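Two-component system response regulator/GGDEF domain protein (Aeromonas salmonicida, PDB 3LUF) probably makes cyclic di-GMP from two GTP molecules in its GGDEF domain, presumably under control of the two tandem receiver domains that make up this chain. Local coordinates at residues 155-160 with 177-182; 126-131 with 171-176; 183-188 with 215-220; 203-208 with 228-233. All coordinates share one frame; numbering follows the deposited sequence.

Interaction 1. Residues 155-160 with 177-182; sequences SHAREA and YYMPEI. With MG (magnesium ion), chain F.
The loop 177-182 runs past the start of helix 157-166 without a direct backbone hydrogen bond, and their CA atoms come nearest at Ala157 and Ile182, 6.2 Å apart. A water molecule bridges the gap: it accepts from Ala157 N and donates to Pro180 O and Ile182 O, so three polar backbone atoms share it. Beside this bridge the Ala157 methyl CB packs 3.6 Å from Ile182 CG2, the branch set anti to the backbone N of Ile182. Met179, a selenomethionine, reaches in from earlier in the loop. Its SE stands 4.1 Å from His156 CA, and the bend at chi3 (-67°) turns CE toward Ala157. In this second receiver domain the loop follows the strand that carries Asp176, and Tyr178 O binds the magnesium ion at 2.1 Å, alongside Asp132, Asp176 and three waters. His156 N-caps the helix, its ND1 accepting from Glu159 N at 3.0 Å. At the exposed end, Arg158 NH2 gives Glu181 OE2 a 3.1 Å salt-bridge hydrogen bond on the syn lone pair, with a weak second bond to OE1. Guanidinium and carboxylate lie nearly coplanar, their planes 4° apart.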
loop_
_atom_site.group_PDB
_atom_site.type_symbol
_atom_site.label_atom_id
_atom_site.label_comp_id
_atom_site.label_asym_id
_atom_site.label_seq_id
_atom_site.Cartn_x
_atom_site.Cartn_y
_atom_site.Cartn_z
ATOM N N SER B 155 19.485 -7.908 -13.431
ATOM C CA SER B 155 19.409 -6.975 -14.560
ATOM C C SER B 155 18.400 -7.391 -15.621
ATOM O O SER B 155 18.157 -6.666 -16.581
ATOM C CB SER B 155 20.799 -6.777 -15.195
ATOM O OG SER B 155 21.798 -6.662 -14.200
ATOM N N HIS B 156 17.794 -8.558 -15.440
ATOM C CA HIS B 156 16.765 -9.032 -16.368
ATOM C C HIS B 156 16.021 -10.214 -15.758
ATOM O O HIS B 156 16.410 -10.712 -14.711
ATOM C CB HIS B 156 17.339 -9.392 -17.746
ATOM C CG HIS B 156 18.599 -10.196 -17.703
ATOM N ND1 HIS B 156 18.659 -11.470 -17.182
ATOM C CD2 HIS B 156 19.845 -9.921 -18.169
ATOM C CE1 HIS B 156 19.890 -11.941 -17.308
ATOM N NE2 HIS B 156 20.631 -11.018 -17.904
ATOM N N ALA B 157 14.938 -10.632 -16.399
ATOM C CA ALA B 157 14.116 -11.704 -15.842
ATOM C C ALA B 157 14.875 -12.993 -15.673
ATOM O O ALA B 157 14.725 -13.670 -14.658
ATOM C CB ALA B 157 12.885 -11.934 -16.693
ATOM N N ARG B 158 15.677 -13.341 -16.677
ATOM C CA ARG B 158 16.482 -14.552 -16.587
ATOM C C ARG B 158 17.348 -14.579 -15.307
ATOM O O ARG B 158 17.337 -15.560 -14.560
ATOM C CB ARG B 158 17.286 -14.678 -17.885
ATOM C CG ARG B 158 18.202 -15.823 -18.032
ATOM C CD ARG B 158 18.859 -15.704 -19.442
ATOM N NE ARG B 158 17.857 -15.679 -20.523
ATOM C CZ ARG B 158 17.387 -16.782 -21.103
ATOM N NH1 ARG B 158 17.861 -17.955 -20.718
ATOM N NH2 ARG B 158 16.486 -16.727 -22.073
ATOM N N GLU B 159 18.065 -13.489 -15.030
ATOM C CA GLU B 159 18.868 -13.398 -13.821
ATOM C C GLU B 159 18.012 -13.422 -12.545
ATOM O O GLU B 159 18.405 -14.052 -11.578
ATOM C CB GLU B 159 19.761 -12.147 -13.836
ATOM C CG GLU B 159 20.611 -12.015 -12.583
ATOM C CD GLU B 159 21.713 -10.970 -12.696
ATOM O OE1 GLU B 159 21.502 -9.915 -13.348
ATOM O OE2 GLU B 159 22.794 -11.226 -12.112
ATOM N N ALA B 160 16.858 -12.750 -12.564
ATOM C CA ALA B 160 15.937 -12.722 -11.412
ATOM C C ALA B 160 15.559 -14.130 -11.017
ATOM O O ALA B 160 15.596 -14.470 -9.861
ATOM C CB ALA B 160 14.680 -11.869 -11.720
ATOM N N TYR B 177 8.803 -3.028 -15.439
ATOM C CA TYR B 177 8.071 -3.539 -16.571
ATOM C C TYR B 177 8.928 -3.630 -17.847
ATOM O O TYR B 177 9.002 -4.686 -18.473
ATOM C CB TYR B 177 6.785 -2.761 -16.829
ATOM C CG TYR B 177 6.196 -3.133 -18.169
ATOM C CD1 TYR B 177 5.468 -4.303 -18.328
ATOM C CD2 TYR B 177 6.431 -2.341 -19.293
ATOM C CE1 TYR B 177 4.949 -4.658 -19.564
ATOM C CE2 TYR B 177 5.916 -2.695 -20.540
ATOM C CZ TYR B 177 5.177 -3.840 -20.663
ATOM O OH TYR B 177 4.662 -4.183 -21.900
ATOM N N TYR B 178 9.581 -2.541 -18.242
ATOM C CA TYR B 178 10.156 -2.525 -19.581
ATOM C C TYR B 178 11.565 -3.080 -19.580
ATOM O O TYR B 178 12.505 -2.426 -19.138
ATOM C CB TYR B 178 10.064 -1.124 -20.214
ATOM C CG TYR B 178 10.439 -1.098 -21.667
ATOM C CD1 TYR B 178 9.963 -2.073 -22.555
ATOM C CD2 TYR B 178 11.279 -0.102 -22.168
ATOM C CE1 TYR B 178 10.318 -2.057 -23.909
ATOM C CE2 TYR B 178 11.643 -0.079 -23.511
ATOM C CZ TYR B 178 11.155 -1.048 -24.375
ATOM O OH TYR B 178 11.524 -1.006 -25.707
HETATM N N MSE B 179 11.683 -4.320 -20.041
HETATM C CA MSE B 179 12.960 -5.029 -20.061
HETATM C C MSE B 179 13.025 -5.797 -21.365
HETATM O O MSE B 179 11.995 -6.186 -21.869
HETATM C CB MSE B 179 13.062 -6.017 -18.888
HETATM C CG MSE B 179 13.099 -5.319 -17.508
HETATM SE SE MSE B 179 13.567 -6.443 -16.013
HETATM C CE MSE B 179 11.961 -7.615 -16.005
ATOM N N PRO B 180 14.235 -6.010 -21.898
ATOM C CA PRO B 180 14.288 -6.799 -23.140
ATOM C C PRO B 180 13.955 -8.290 -22.915
ATOM O O PRO B 180 14.169 -8.828 -21.806
ATOM C CB PRO B 180 15.723 -6.581 -23.643
ATOM C CG PRO B 180 16.547 -6.184 -22.378
ATOM C CD PRO B 180 15.546 -5.443 -21.508
ATOM N N GLU B 181 13.367 -8.898 -23.947
ATOM C CA GLU B 181 13.082 -10.341 -24.058
ATOM C C GLU B 181 11.881 -10.821 -23.243
ATOM O O GLU B 181 10.931 -11.397 -23.782
ATOM C CB GLU B 181 14.323 -11.185 -23.720
ATOM C CG GLU B 181 14.219 -12.595 -24.311
ATOM C CD GLU B 181 15.050 -13.659 -23.596
ATOM O OE1 GLU B 181 15.844 -13.359 -22.669
ATOM O OE2 GLU B 181 14.886 -14.836 -23.990
ATOM N N ILE B 182 11.935 -10.585 -21.932
ATOM C CA ILE B 182 10.872 -10.988 -21.020
ATOM C C ILE B 182 10.506 -9.759 -20.189
ATOM O O ILE B 182 11.309 -9.307 -19.379
ATOM C CB ILE B 182 11.347 -12.138 -20.086
ATOM C CG1 ILE B 182 11.828 -13.327 -20.926
ATOM C CG2 ILE B 182 10.230 -12.561 -19.098
ATOM C CD1 ILE B 182 12.706 -14.309 -20.184
HETATM MG MG MG F . 13.567 -1.157 -17.854
HETATM O O HOH W 1 14.108 -9.513 -18.951
HETATM O O HOH W 2 15.517 -12.021 -19.471
HETATM O O HOH W 3 14.290 -0.133 -19.571
HETATM O O HOH W 4 12.019 0.260 -17.595
HETATM O O HOH W 5 14.758 0.089 -16.631
#

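Interaction 2. Residues 126-131 with 171-176; sequences EVLVVD and RLVLVD. With MG (magnesium ion), chain F.
Val130 and Asp176 meet where two neighbouring parallel strands end, and the Asp176 side chain leads from there to the metal. Its CB lies 3.2 Å from Val130 O, the same carbonyl that accepts from Asp176 N. Its CG, trans to the amide nitrogen (chi1 179°), comes to 4.0 Å from Asp131 OD1. Asp176 OD1 then accepts from a magnesium-bound water at 2.6 Å, while OD2 binds the magnesium ion itself at 2.0 Å. Asp131 OD1 accepts a hydrogen bond from another magnesium-bound water, 2.7 Å away, and Asp131 OD2 is held by Ser136. Behind this site, alternating backbone bonds such as Val130 N to Leu174 O (2.9 Å) join the strands, and Val130 CG2 touches Val173 CG1 at 3.8 Å on the face shared with Leu128. Acidic residues gathered round magnesium at the C-terminal edge of a parallel sheet are the hallmark of the CheY-like receiver domain, in which Asp176 is the predicted phosphorylation site.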
loop_
_atom_site.group_PDB
_atom_site.type_symbol
_atom_site.label_atom_id
_atom_site.label_comp_id
_atom_site.label_asym_id
_atom_site.label_seq_id
_atom_site.Cartn_x
_atom_site.Cartn_y
_atom_site.Cartn_z
ATOM N N GLU B 126 15.371 -10.515 3.079
ATOM C CA GLU B 126 16.013 -10.430 1.752
ATOM C C GLU B 126 14.985 -10.051 0.679
ATOM O O GLU B 126 13.867 -10.599 0.635
ATOM C CB GLU B 126 16.668 -11.774 1.380
ATOM C CG GLU B 126 17.727 -12.183 2.405
ATOM C CD GLU B 126 18.407 -13.499 2.038
ATOM O OE1 GLU B 126 18.873 -13.609 0.886
ATOM O OE2 GLU B 126 18.494 -14.396 2.913
ATOM N N VAL B 127 15.364 -9.071 -0.127
ATOM C CA VAL B 127 14.523 -8.582 -1.204
ATOM C C VAL B 127 15.286 -8.553 -2.518
ATOM O O VAL B 127 16.515 -8.583 -2.529
ATOM C CB VAL B 127 13.979 -7.186 -0.876
ATOM C CG1 VAL B 127 13.293 -7.180 0.457
ATOM C CG2 VAL B 127 15.130 -6.104 -0.972
ATOM N N LEU B 128 14.555 -8.495 -3.634
ATOM C CA LEU B 128 15.204 -8.545 -4.946
ATOM C C LEU B 128 14.723 -7.395 -5.805
ATOM O O LEU B 128 13.511 -7.154 -5.907
ATOM C CB LEU B 128 14.881 -9.878 -5.642
ATOM C CG LEU B 128 15.299 -10.086 -7.111
ATOM C CD1 LEU B 128 16.818 -9.900 -7.329
ATOM C CD2 LEU B 128 14.808 -11.445 -7.663
ATOM N N VAL B 129 15.661 -6.650 -6.402
ATOM C CA VAL B 129 15.316 -5.587 -7.351
ATOM C C VAL B 129 15.651 -6.078 -8.766
ATOM O O VAL B 129 16.775 -6.508 -8.998
ATOM C CB VAL B 129 16.122 -4.262 -7.087
ATOM C CG1 VAL B 129 15.737 -3.192 -8.118
ATOM C CG2 VAL B 129 15.875 -3.761 -5.668
ATOM N N VAL B 130 14.652 -6.058 -9.654
ATOM C CA VAL B 130 14.788 -6.466 -11.073
ATOM C C VAL B 130 14.540 -5.251 -11.956
ATOM O O VAL B 130 13.435 -4.681 -12.003
ATOM C CB VAL B 130 13.801 -7.570 -11.467
ATOM C CG1 VAL B 130 14.156 -8.139 -12.833
ATOM C CG2 VAL B 130 13.815 -8.677 -10.427
ATOM N N ASP B 131 15.573 -4.863 -12.691
ATOM C CA ASP B 131 15.563 -3.617 -13.438
ATOM C C ASP B 131 16.717 -3.698 -14.406
ATOM O O ASP B 131 17.822 -4.009 -14.002
ATOM C CB ASP B 131 15.831 -2.441 -12.480
ATOM C CG ASP B 131 15.652 -1.077 -13.137
ATOM O OD1 ASP B 131 15.741 -0.968 -14.382
ATOM O OD2 ASP B 131 15.410 -0.099 -12.401
ATOM N N ARG B 171 11.829 -12.614 -0.024
ATOM C CA ARG B 171 10.379 -12.609 0.184
ATOM C C ARG B 171 9.657 -11.508 -0.586
ATOM O O ARG B 171 8.430 -11.446 -0.596
ATOM C CB ARG B 171 10.063 -12.503 1.671
ATOM C CG ARG B 171 10.351 -11.131 2.283
ATOM C CD ARG B 171 9.934 -11.155 3.744
ATOM N NE ARG B 171 10.801 -12.080 4.483
ATOM C CZ ARG B 171 10.624 -12.415 5.758
ATOM N NH1 ARG B 171 9.565 -11.943 6.430
ATOM N NH2 ARG B 171 11.482 -13.264 6.340
ATOM N N LEU B 172 10.433 -10.602 -1.192
ATOM C CA LEU B 172 9.799 -9.462 -1.868
ATOM C C LEU B 172 10.627 -9.145 -3.102
ATOM O O LEU B 172 11.851 -9.103 -3.048
ATOM C CB LEU B 172 9.704 -8.263 -0.916
ATOM C CG LEU B 172 9.400 -6.902 -1.584
ATOM C CD1 LEU B 172 7.982 -6.958 -2.018
ATOM C CD2 LEU B 172 9.621 -5.716 -0.659
ATOM N N VAL B 173 9.940 -8.995 -4.227
ATOM C CA VAL B 173 10.554 -8.675 -5.503
ATOM C C VAL B 173 9.939 -7.383 -6.016
ATOM O O VAL B 173 8.703 -7.228 -5.995
ATOM C CB VAL B 173 10.318 -9.757 -6.581
ATOM C CG1 VAL B 173 11.112 -9.377 -7.843
ATOM C CG2 VAL B 173 10.719 -11.147 -6.094
ATOM N N LEU B 174 10.797 -6.445 -6.449
ATOM C CA LEU B 174 10.364 -5.241 -7.151
ATOM C C LEU B 174 10.735 -5.391 -8.618
ATOM O O LEU B 174 11.885 -5.645 -8.943
ATOM C CB LEU B 174 11.031 -3.996 -6.556
ATOM C CG LEU B 174 10.793 -3.693 -5.059
ATOM C CD1 LEU B 174 11.709 -4.509 -4.134
ATOM C CD2 LEU B 174 11.103 -2.239 -4.832
ATOM N N VAL B 175 9.755 -5.223 -9.498
ATOM C CA VAL B 175 9.872 -5.629 -10.914
ATOM C C VAL B 175 9.611 -4.473 -11.873
ATOM O O VAL B 175 8.524 -3.943 -11.924
ATOM C CB VAL B 175 8.870 -6.771 -11.240
ATOM C CG1 VAL B 175 9.033 -7.206 -12.699
ATOM C CG2 VAL B 175 9.126 -7.962 -10.341
ATOM N N ASP B 176 10.632 -4.137 -12.653
ATOM C CA ASP B 176 10.541 -3.188 -13.750
ATOM C C ASP B 176 9.745 -3.791 -14.889
ATOM O O ASP B 176 10.005 -4.927 -15.312
ATOM C CB ASP B 176 11.973 -2.887 -14.220
ATOM C CG ASP B 176 12.035 -1.921 -15.396
ATOM O OD1 ASP B 176 11.173 -1.029 -15.515
ATOM O OD2 ASP B 176 12.975 -2.085 -16.204
HETATM MG MG MG F . 13.567 -1.157 -17.854
HETATM O O HOH W 6 13.601 -12.697 3.768
HETATM O O HOH W 5 14.758 0.089 -16.631
HETATM O O HOH W 4 12.019 0.260 -17.595
HETATM O O HOH W 3 14.290 -0.133 -19.571
#

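Interaction 3. Residues 183-188 with 215-220; sequences DGISLV and ARYLKQ. With DMS (dimethyl sulfoxide), chain I.
Ile185 makes most of the apolar contact, reaching Arg216 and Tyr217 of helix 213-219 and Gln220 just after it with different branches. Its CG1 sits over one face of the Tyr217 ring, a CH-pi contact 4.0 Å from the centroid and 20° off the normal. CG2 touches Gln220 CG at 3.8 Å where the two side chains cross at about a right angle. Val188 adds CG2 at the edge of the same ring, 3.8 Å from Tyr217 CE1, so face and edge are both packed by helix 184-194. The short helical segments run almost parallel, 9° between their directions, with axes 9.9 Å apart.

Against a charged group, Ile185 CD1 rests over the centre of the Arg216 guanidinium, 3.4 Å from CZ, and the bend of the arginine at chi3 (60°) folds the flat group onto this methyl.

Asp183 caps helix 184-194 through OD1, which accepts from Ser186 N at 2.9 Å. A dimethyl sulfoxide, probably from the crystallisation liquor, takes bonds on its oxygen from Asp183 N and Ser186 OG. Tyr217 OH bonds to Ile205 O of the sheet, and Lys219 forms a salt bridge with Asp99 of the second subunit. With no hydrogen bond across it, the pairing of these two receiver-domain helices rests on shape and van der Waals contact, while the tyrosine hydroxyl ties the apolar layer to the strand beneath.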
loop_
_atom_site.group_PDB
_atom_site.type_symbol
_atom_site.label_atom_id
_atom_site.label_comp_id
_atom_site.label_asym_id
_atom_site.label_seq_id
_atom_site.Cartn_x
_atom_site.Cartn_y
_atom_site.Cartn_z
ATOM N N ASP B 183 9.311 -9.216 -20.390
ATOM C CA ASP B 183 8.943 -8.030 -19.653
ATOM C C ASP B 183 8.528 -8.349 -18.242
ATOM O O ASP B 183 8.397 -9.517 -17.889
ATOM C CB ASP B 183 7.900 -7.204 -20.388
ATOM C CG ASP B 183 6.532 -7.870 -20.503
ATOM O OD1 ASP B 183 5.953 -8.385 -19.530
ATOM O OD2 ASP B 183 5.968 -7.818 -21.608
ATOM N N GLY B 184 8.288 -7.303 -17.456
ATOM C CA GLY B 184 7.952 -7.453 -16.034
ATOM C C GLY B 184 6.687 -8.267 -15.792
ATOM O O GLY B 184 6.607 -9.035 -14.829
ATOM N N ILE B 185 5.658 -8.060 -16.606
ATOM C CA ILE B 185 4.397 -8.745 -16.364
ATOM C C ILE B 185 4.554 -10.238 -16.655
ATOM O O ILE B 185 4.017 -11.076 -15.908
ATOM C CB ILE B 185 3.224 -8.096 -17.144
ATOM C CG1 ILE B 185 2.921 -6.729 -16.558
ATOM C CG2 ILE B 185 1.969 -8.929 -17.008
ATOM C CD1 ILE B 185 2.236 -5.785 -17.504
ATOM N N SER B 186 5.318 -10.563 -17.692
ATOM C CA SER B 186 5.663 -11.946 -17.982
ATOM C C SER B 186 6.427 -12.610 -16.844
ATOM O O SER B 186 6.172 -13.756 -16.509
ATOM C CB SER B 186 6.508 -12.034 -19.248
ATOM O OG SER B 186 5.718 -11.726 -20.352
ATOM N N LEU B 187 7.361 -11.879 -16.250
ATOM C CA LEU B 187 8.081 -12.410 -15.104
ATOM C C LEU B 187 7.098 -12.640 -13.956
ATOM O O LEU B 187 7.148 -13.652 -13.272
ATOM C CB LEU B 187 9.220 -11.475 -14.658
ATOM C CG LEU B 187 9.973 -11.860 -13.382
ATOM C CD1 LEU B 187 10.666 -13.235 -13.479
ATOM C CD2 LEU B 187 11.004 -10.754 -13.105
ATOM N N VAL B 188 6.226 -11.675 -13.714
ATOM C CA VAL B 188 5.248 -11.876 -12.635
ATOM C C VAL B 188 4.366 -13.125 -12.894
ATOM O O VAL B 188 4.129 -13.922 -11.994
ATOM C CB VAL B 188 4.415 -10.605 -12.444
ATOM C CG1 VAL B 188 3.293 -10.857 -11.510
ATOM C CG2 VAL B 188 5.338 -9.503 -11.889
ATOM N N ALA B 215 -2.621 -1.896 -13.382
ATOM C CA ALA B 215 -3.770 -2.809 -13.367
ATOM C C ALA B 215 -3.392 -4.201 -13.884
ATOM O O ALA B 215 -3.832 -5.204 -13.344
ATOM C CB ALA B 215 -4.939 -2.234 -14.195
ATOM N N ARG B 216 -2.577 -4.255 -14.925
ATOM C CA ARG B 216 -2.174 -5.523 -15.500
ATOM C C ARG B 216 -1.339 -6.312 -14.487
ATOM O O ARG B 216 -1.551 -7.502 -14.294
ATOM C CB ARG B 216 -1.372 -5.298 -16.784
ATOM C CG ARG B 216 -2.218 -4.983 -18.026
ATOM C CD ARG B 216 -1.340 -4.883 -19.303
ATOM N NE ARG B 216 -0.614 -6.124 -19.600
ATOM C CZ ARG B 216 0.446 -6.209 -20.412
ATOM N NH1 ARG B 216 0.926 -5.123 -21.006
ATOM N NH2 ARG B 216 1.041 -7.377 -20.623
ATOM N N TYR B 217 -0.414 -5.621 -13.822
ATOM C CA TYR B 217 0.351 -6.238 -12.747
ATOM C C TYR B 217 -0.559 -6.809 -11.669
ATOM O O TYR B 217 -0.387 -7.957 -11.253
ATOM C CB TYR B 217 1.279 -5.215 -12.104
ATOM C CG TYR B 217 2.677 -5.076 -12.666
ATOM C CD1 TYR B 217 3.534 -6.170 -12.789
ATOM C CD2 TYR B 217 3.178 -3.807 -13.008
ATOM C CE1 TYR B 217 4.833 -5.993 -13.272
ATOM C CE2 TYR B 217 4.480 -3.631 -13.462
ATOM C CZ TYR B 217 5.294 -4.704 -13.584
ATOM O OH TYR B 217 6.583 -4.493 -14.024
ATOM N N LEU B 218 -1.499 -5.993 -11.190
ATOM C CA LEU B 218 -2.417 -6.411 -10.129
ATOM C C LEU B 218 -3.276 -7.631 -10.515
ATOM O O LEU B 218 -3.417 -8.595 -9.716
ATOM C CB LEU B 218 -3.267 -5.207 -9.666
ATOM C CG LEU B 218 -2.466 -4.139 -8.908
ATOM C CD1 LEU B 218 -3.342 -2.852 -8.725
ATOM C CD2 LEU B 218 -2.022 -4.689 -7.550
ATOM N N LYS B 219 -3.828 -7.600 -11.731
ATOM C CA LYS B 219 -4.651 -8.699 -12.230
ATOM C C LYS B 219 -3.854 -9.981 -12.402
ATOM O O LYS B 219 -4.414 -11.087 -12.311
ATOM C CB LYS B 219 -5.330 -8.329 -13.567
ATOM C CG LYS B 219 -6.319 -7.174 -13.466
ATOM C CD LYS B 219 -7.600 -7.550 -12.760
ATOM C CE LYS B 219 -8.529 -6.348 -12.736
ATOM N NZ LYS B 219 -9.340 -6.360 -11.514
ATOM N N GLN B 220 -2.550 -9.829 -12.637
ATOM C CA GLN B 220 -1.657 -10.974 -12.744
ATOM C C GLN B 220 -1.116 -11.482 -11.417
ATOM O O GLN B 220 -0.337 -12.426 -11.403
ATOM C CB GLN B 220 -0.495 -10.697 -13.680
ATOM C CG GLN B 220 -0.916 -10.596 -15.127
ATOM C CD GLN B 220 -1.507 -11.881 -15.680
ATOM O OE1 GLN B 220 -1.142 -13.003 -15.277
ATOM N NE2 GLN B 220 -2.442 -11.725 -16.594
HETATM S S DMS I . 7.446 -10.379 -23.670
HETATM O O DMS I . 7.561 -10.572 -21.886
HETATM C C1 DMS I . 5.736 -10.015 -24.174
HETATM C C2 DMS I . 8.242 -8.819 -24.159
#

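Interaction 4. Residues 203-208 with 228-233; sequences IGISVS and QPFEPE
Ile205 CG2 meets the two flat groups of the segment 228-233. It stands above one side of the Gln228 amide plane, 3.6 Å from CD and 3.7 Å from NE2, and it approaches the Phe230 ring obliquely, 4.1 Å from CE2. Thr140 and Gln143 of helix 134-145 and Leu235 of helix 232-248 also touch that ring.

The methyl comes closest to Gln228 CG, at 3.4 Å, and the two side chains cross at about a right angle. Beyond CG the glutamine runs extended (chi2 179°), which places its amide under the CG2 methyl. Val207 CG1 lies 4.2 Å from Gln228 OE1, a looser contact. The backbones are joined by one hydrogen bond, Gln228 N to Ser206 O at 2.8 Å.

A cis peptide links Gln228 to Pro229 directly after the last strand, at the place where receiver domains commonly have a Lys-Pro pair. Pro229 O is hydrogen-bonded to Ser208 OG of the second subunit, so the turn also lies at the dimer contact. Between these segments one backbone bond joins the strand ends, whereas the side chains contribute only van der Waals contact; the Gln228 side chain lies with its nearest atom about 7 Å from the magnesium ion, near the site without binding the metal.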
loop_
_atom_site.group_PDB
_atom_site.type_symbol
_atom_site.label_atom_id
_atom_site.label_comp_id
_atom_site.label_asym_id
_atom_site.label_seq_id
_atom_site.Cartn_x
_atom_site.Cartn_y
_atom_site.Cartn_z
ATOM N N ILE B 203 6.048 -6.211 -5.971
ATOM C CA ILE B 203 5.604 -4.851 -6.315
ATOM C C ILE B 203 5.963 -4.589 -7.768
ATOM O O ILE B 203 7.158 -4.627 -8.155
ATOM C CB ILE B 203 6.272 -3.761 -5.436
ATOM C CG1 ILE B 203 6.034 -4.080 -3.940
ATOM C CG2 ILE B 203 5.738 -2.378 -5.829
ATOM C CD1 ILE B 203 6.889 -3.206 -2.935
ATOM N N GLY B 204 4.946 -4.318 -8.560
ATOM C CA GLY B 204 5.155 -4.082 -9.996
ATOM C C GLY B 204 5.454 -2.607 -10.219
ATOM O O GLY B 204 4.640 -1.754 -9.842
ATOM N N ILE B 205 6.606 -2.295 -10.809
ATOM C CA ILE B 205 6.978 -0.921 -11.141
ATOM C C ILE B 205 6.704 -0.625 -12.612
ATOM O O ILE B 205 7.058 -1.409 -13.491
ATOM C CB ILE B 205 8.454 -0.613 -10.792
ATOM C CG1 ILE B 205 8.722 -0.941 -9.316
ATOM C CG2 ILE B 205 8.736 0.896 -11.067
ATOM C CD1 ILE B 205 10.223 -0.965 -8.904
ATOM N N SER B 206 6.055 0.512 -12.854
ATOM C CA SER B 206 5.588 0.892 -14.179
ATOM C C SER B 206 5.650 2.405 -14.351
ATOM O O SER B 206 5.501 3.126 -13.387
ATOM C CB SER B 206 4.103 0.506 -14.284
ATOM O OG SER B 206 3.973 -0.413 -15.304
ATOM N N VAL B 207 5.803 2.894 -15.584
ATOM C CA VAL B 207 5.361 4.273 -15.855
ATOM C C VAL B 207 3.853 4.207 -16.116
ATOM O O VAL B 207 3.373 3.280 -16.795
ATOM C CB VAL B 207 6.120 4.930 -17.026
ATOM C CG1 VAL B 207 7.573 5.154 -16.647
ATOM C CG2 VAL B 207 6.005 4.091 -18.263
ATOM N N SER B 208 3.080 5.134 -15.560
ATOM C CA SER B 208 1.633 4.998 -15.696
ATOM C C SER B 208 1.143 5.793 -16.909
ATOM O O SER B 208 1.269 7.018 -16.947
ATOM C CB SER B 208 0.894 5.351 -14.389
ATOM O OG SER B 208 0.034 6.458 -14.527
ATOM N N GLN B 228 6.565 4.953 -11.603
ATOM C CA GLN B 228 7.768 5.786 -11.774
ATOM C C GLN B 228 7.384 7.078 -12.498
ATOM O O GLN B 228 6.487 7.061 -13.336
ATOM C CB GLN B 228 8.796 5.060 -12.646
ATOM C CG GLN B 228 9.671 4.030 -11.960
ATOM C CD GLN B 228 10.646 3.366 -12.933
ATOM O OE1 GLN B 228 10.473 3.455 -14.159
ATOM N NE2 GLN B 228 11.682 2.696 -12.390
ATOM N N PRO B 229 8.036 8.215 -12.169
ATOM C CA PRO B 229 8.986 8.451 -11.071
ATOM C C PRO B 229 8.360 8.369 -9.672
ATOM O O PRO B 229 7.202 8.736 -9.504
ATOM C CB PRO B 229 9.469 9.901 -11.313
ATOM C CG PRO B 229 8.366 10.547 -12.129
ATOM C CD PRO B 229 7.895 9.404 -13.037
ATOM N N PHE B 230 9.135 7.890 -8.698
ATOM C CA PHE B 230 8.745 7.884 -7.280
ATOM C C PHE B 230 9.876 8.405 -6.395
ATOM O O PHE B 230 11.069 8.343 -6.771
ATOM C CB PHE B 230 8.309 6.474 -6.811
ATOM C CG PHE B 230 9.366 5.405 -7.027
ATOM C CD1 PHE B 230 10.401 5.226 -6.097
ATOM C CD2 PHE B 230 9.332 4.598 -8.159
ATOM C CE1 PHE B 230 11.377 4.254 -6.299
ATOM C CE2 PHE B 230 10.313 3.637 -8.384
ATOM C CZ PHE B 230 11.339 3.471 -7.453
ATOM N N GLU B 231 9.493 8.905 -5.214
ATOM C CA GLU B 231 10.424 9.386 -4.205
ATOM C C GLU B 231 10.826 8.256 -3.253
ATOM O O GLU B 231 10.060 7.286 -3.095
ATOM C CB GLU B 231 9.758 10.513 -3.423
ATOM C CG GLU B 231 9.345 11.698 -4.320
ATOM C CD GLU B 231 10.546 12.475 -4.871
ATOM O OE1 GLU B 231 11.535 12.702 -4.132
ATOM O OE2 GLU B 231 10.494 12.848 -6.061
ATOM N N PRO B 232 11.993 8.372 -2.595
ATOM C CA PRO B 232 12.459 7.362 -1.631
ATOM C C PRO B 232 11.459 7.022 -0.549
ATOM O O PRO B 232 11.323 5.840 -0.176
ATOM C CB PRO B 232 13.699 8.029 -1.001
ATOM C CG PRO B 232 14.183 8.930 -2.044
ATOM C CD PRO B 232 13.020 9.419 -2.815
ATOM N N GLU B 233 10.762 8.040 -0.032
ATOM C CA GLU B 233 9.779 7.831 1.030
ATOM C C GLU B 233 8.578 7.038 0.515
ATOM O O GLU B 233 7.972 6.318 1.290
ATOM C CB GLU B 233 9.289 9.154 1.682
ATOM C CG GLU B 233 10.411 10.009 2.400
ATOM C CD GLU B 233 11.210 10.930 1.448
ATOM O OE1 GLU B 233 11.161 10.752 0.212
ATOM O OE2 GLU B 233 11.917 11.838 1.952
#

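All four interactions lie in the second receiver domain, their centres 12 to 17 Å apart. Interaction 2 forms the middle of its five-stranded parallel sheet, and strand 172-176 pairs on its other side with strand 201-207 of interaction 4. Interactions 1 and 2 alternate along the chain and share the magnesium ion with three of its waters; interactions 3 and 4 follow and alternate in turn. Tyr217 of interaction 3 lies against Val175, Tyr177 and Ile205, bringing the helix pair up to the ends of strands 172-176 and 201-207 and the loop 177-182. The metal site is thus connected through adjoining contacts to helix 213-219 and the 228-233 turn, both of which touch the second subunit.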